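Local coordinates for protein xylulokinase (Brucella ovis, PDB 5VM1) that probably phosphorylates D-xylulose to D-xylulose 5-phosphate at the expense of ATP, as a kinase of the FGGY family, at residues V142-A145 against R146-D150. Residues are numbered along the deposited sequence; the frame is centred on the assembly and turned at random.
Sequences VWVA and RNEAD
Trp143 and Asn147 meet across the last turn of helix 137-147, where the backbone shows how a helix runs out. Asn147 N donates to Trp143 O at 2.9 Å, and Glu148 N reaches Val144 O at 2.8 Å, two i to i+4 bonds that keep the helical spacing to the end. One residue earlier the pattern tightens: Arg146 N makes only a weak bond to Val142 O and also donates to Trp143 O, in an i to i+3 bond. Asn147 N comes in nearly in line with that C=O bond (163°), whereas Arg146 N stands above the carbonyl plane. Glu148 then departs from helical torsions.

Side chains one turn apart pair up. With CG anti to the backbone N (chi1 -171°), the indole of Trp143 lies along the helix toward its C-terminal end and turns one face to Asn147, whose CB sits 3.9 Å from the centroid of the six-membered ring, 14° off its normal, in a CH-pi contact. Glu148 approaches the same indole obliquely, its CD 3.8 Å from Trp143 CZ3, while its carboxylate forms a salt bridge with Arg101. Along the neighbouring side, the extended Arg146 runs beside Val142 and lays one face of its guanidinium over the methyl CG1, with NE 3.5 Å from that carbon; its NH2 forms a salt bridge with Glu117 of helix 112-120. Arg110 adds a cation-pi contact to the indole. Glu148 both ends helix 137-147 and stands at the N-cap position of helix 149-153, a one-residue helix-to-helix junction on the surface of the FGGY N-terminal region, away from the predicted active and substrate-binding sites.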
loop_
_atom_site.group_PDB
_atom_site.type_symbol
_atom_site.label_atom_id
_atom_site.label_comp_id
_atom_site.label_asym_id
_atom_site.label_seq_id
_atom_site.Cartn_x
_atom_site.Cartn_y
_atom_site.Cartn_z
ATOM N N VAL A 142 -9.516 -20.182 -4.036
ATOM C CA VAL A 142 -9.877 -21.145 -5.059
ATOM C C VAL A 142 -8.677 -22.034 -5.365
ATOM O O VAL A 142 -8.810 -23.261 -5.497
ATOM C CB VAL A 142 -10.418 -20.420 -6.299
ATOM C CG1 VAL A 142 -10.901 -21.441 -7.359
ATOM C CG2 VAL A 142 -11.504 -19.402 -5.905
ATOM N N TRP A 143 -7.477 -21.435 -5.418
ATOM C CA TRP A 143 -6.248 -22.200 -5.614
ATOM C C TRP A 143 -6.121 -23.312 -4.595
ATOM O O TRP A 143 -5.843 -24.462 -4.955
ATOM C CB TRP A 143 -4.995 -21.290 -5.545
ATOM C CG TRP A 143 -3.761 -22.041 -5.973
ATOM C CD1 TRP A 143 -3.318 -22.207 -7.262
ATOM C CD2 TRP A 143 -2.841 -22.780 -5.141
ATOM N NE1 TRP A 143 -2.200 -23.003 -7.284
ATOM C CE2 TRP A 143 -1.884 -23.372 -6.002
ATOM C CE3 TRP A 143 -2.734 -23.009 -3.762
ATOM C CZ2 TRP A 143 -0.820 -24.154 -5.525
ATOM C CZ3 TRP A 143 -1.687 -23.798 -3.298
ATOM C CH2 TRP A 143 -0.742 -24.360 -4.182
ATOM N N VAL A 144 -6.324 -22.978 -3.315
ATOM C CA VAL A 144 -6.194 -23.946 -2.226
ATOM C C VAL A 144 -7.241 -25.051 -2.356
ATOM O O VAL A 144 -6.939 -26.235 -2.169
ATOM C CB VAL A 144 -6.283 -23.226 -0.859
ATOM C CG1 VAL A 144 -6.196 -24.213 0.306
ATOM C CG2 VAL A 144 -5.203 -22.170 -0.723
ATOM N N ALA A 145 -8.479 -24.692 -2.711
ATOM C CA ALA A 145 -9.529 -25.700 -2.867
ATOM C C ALA A 145 -9.190 -26.723 -3.946
ATOM O O ALA A 145 -9.618 -27.878 -3.855
ATOM C CB ALA A 145 -10.873 -25.015 -3.148
ATOM N N ARG A 146 -8.414 -26.332 -4.954
ATOM C CA ARG A 146 -8.129 -27.200 -6.084
ATOM C C ARG A 146 -6.823 -27.958 -5.971
ATOM O O ARG A 146 -6.744 -29.106 -6.431
ATOM C CB ARG A 146 -8.055 -26.379 -7.375
ATOM C CG ARG A 146 -9.327 -25.684 -7.751
ATOM C CD ARG A 146 -9.155 -24.895 -9.019
ATOM N NE ARG A 146 -10.424 -24.292 -9.387
ATOM C CZ ARG A 146 -10.604 -23.423 -10.370
ATOM N NH1 ARG A 146 -9.587 -23.014 -11.119
ATOM N NH2 ARG A 146 -11.822 -22.967 -10.593
ATOM N N ASN A 147 -5.832 -27.382 -5.299
ATOM C CA ASN A 147 -4.510 -27.986 -5.244
ATOM C C ASN A 147 -4.150 -28.492 -3.862
ATOM O O ASN A 147 -3.320 -29.398 -3.748
ATOM C CB ASN A 147 -3.446 -26.985 -5.709
ATOM C CG ASN A 147 -3.659 -26.542 -7.134
ATOM O OD1 ASN A 147 -4.165 -25.439 -7.388
ATOM N ND2 ASN A 147 -3.312 -27.412 -8.080
ATOM N N GLU A 148 -4.754 -27.928 -2.814
ATOM C CA GLU A 148 -4.528 -28.367 -1.446
ATOM C C GLU A 148 -5.872 -28.599 -0.750
ATOM O O GLU A 148 -6.202 -27.953 0.241
ATOM C CB GLU A 148 -3.690 -27.376 -0.664
ATOM C CG GLU A 148 -2.393 -27.017 -1.294
ATOM C CD GLU A 148 -1.556 -26.207 -0.350
ATOM O OE1 GLU A 148 -0.305 -26.203 -0.478
ATOM O OE2 GLU A 148 -2.165 -25.613 0.559
ATOM N N ALA A 149 -6.645 -29.557 -1.273
ATOM C CA ALA A 149 -8.025 -29.751 -0.844
ATOM C C ALA A 149 -8.142 -30.213 0.609
ATOM O O ALA A 149 -9.139 -29.894 1.270
ATOM C CB ALA A 149 -8.723 -30.726 -1.783
ATOM N N ASP A 150 -7.166 -30.981 1.118
ATOM C CA ASP A 150 -7.199 -31.389 2.527
ATOM C C ASP A 150 -7.117 -30.191 3.465
ATOM O O ASP A 150 -7.775 -30.163 4.511
ATOM C CB ASP A 150 -6.070 -32.382 2.841
ATOM C CG ASP A 150 -4.668 -31.867 2.485
ATOM O OD1 ASP A 150 -4.507 -30.800 1.840
ATOM O OD2 ASP A 150 -3.703 -32.585 2.856
#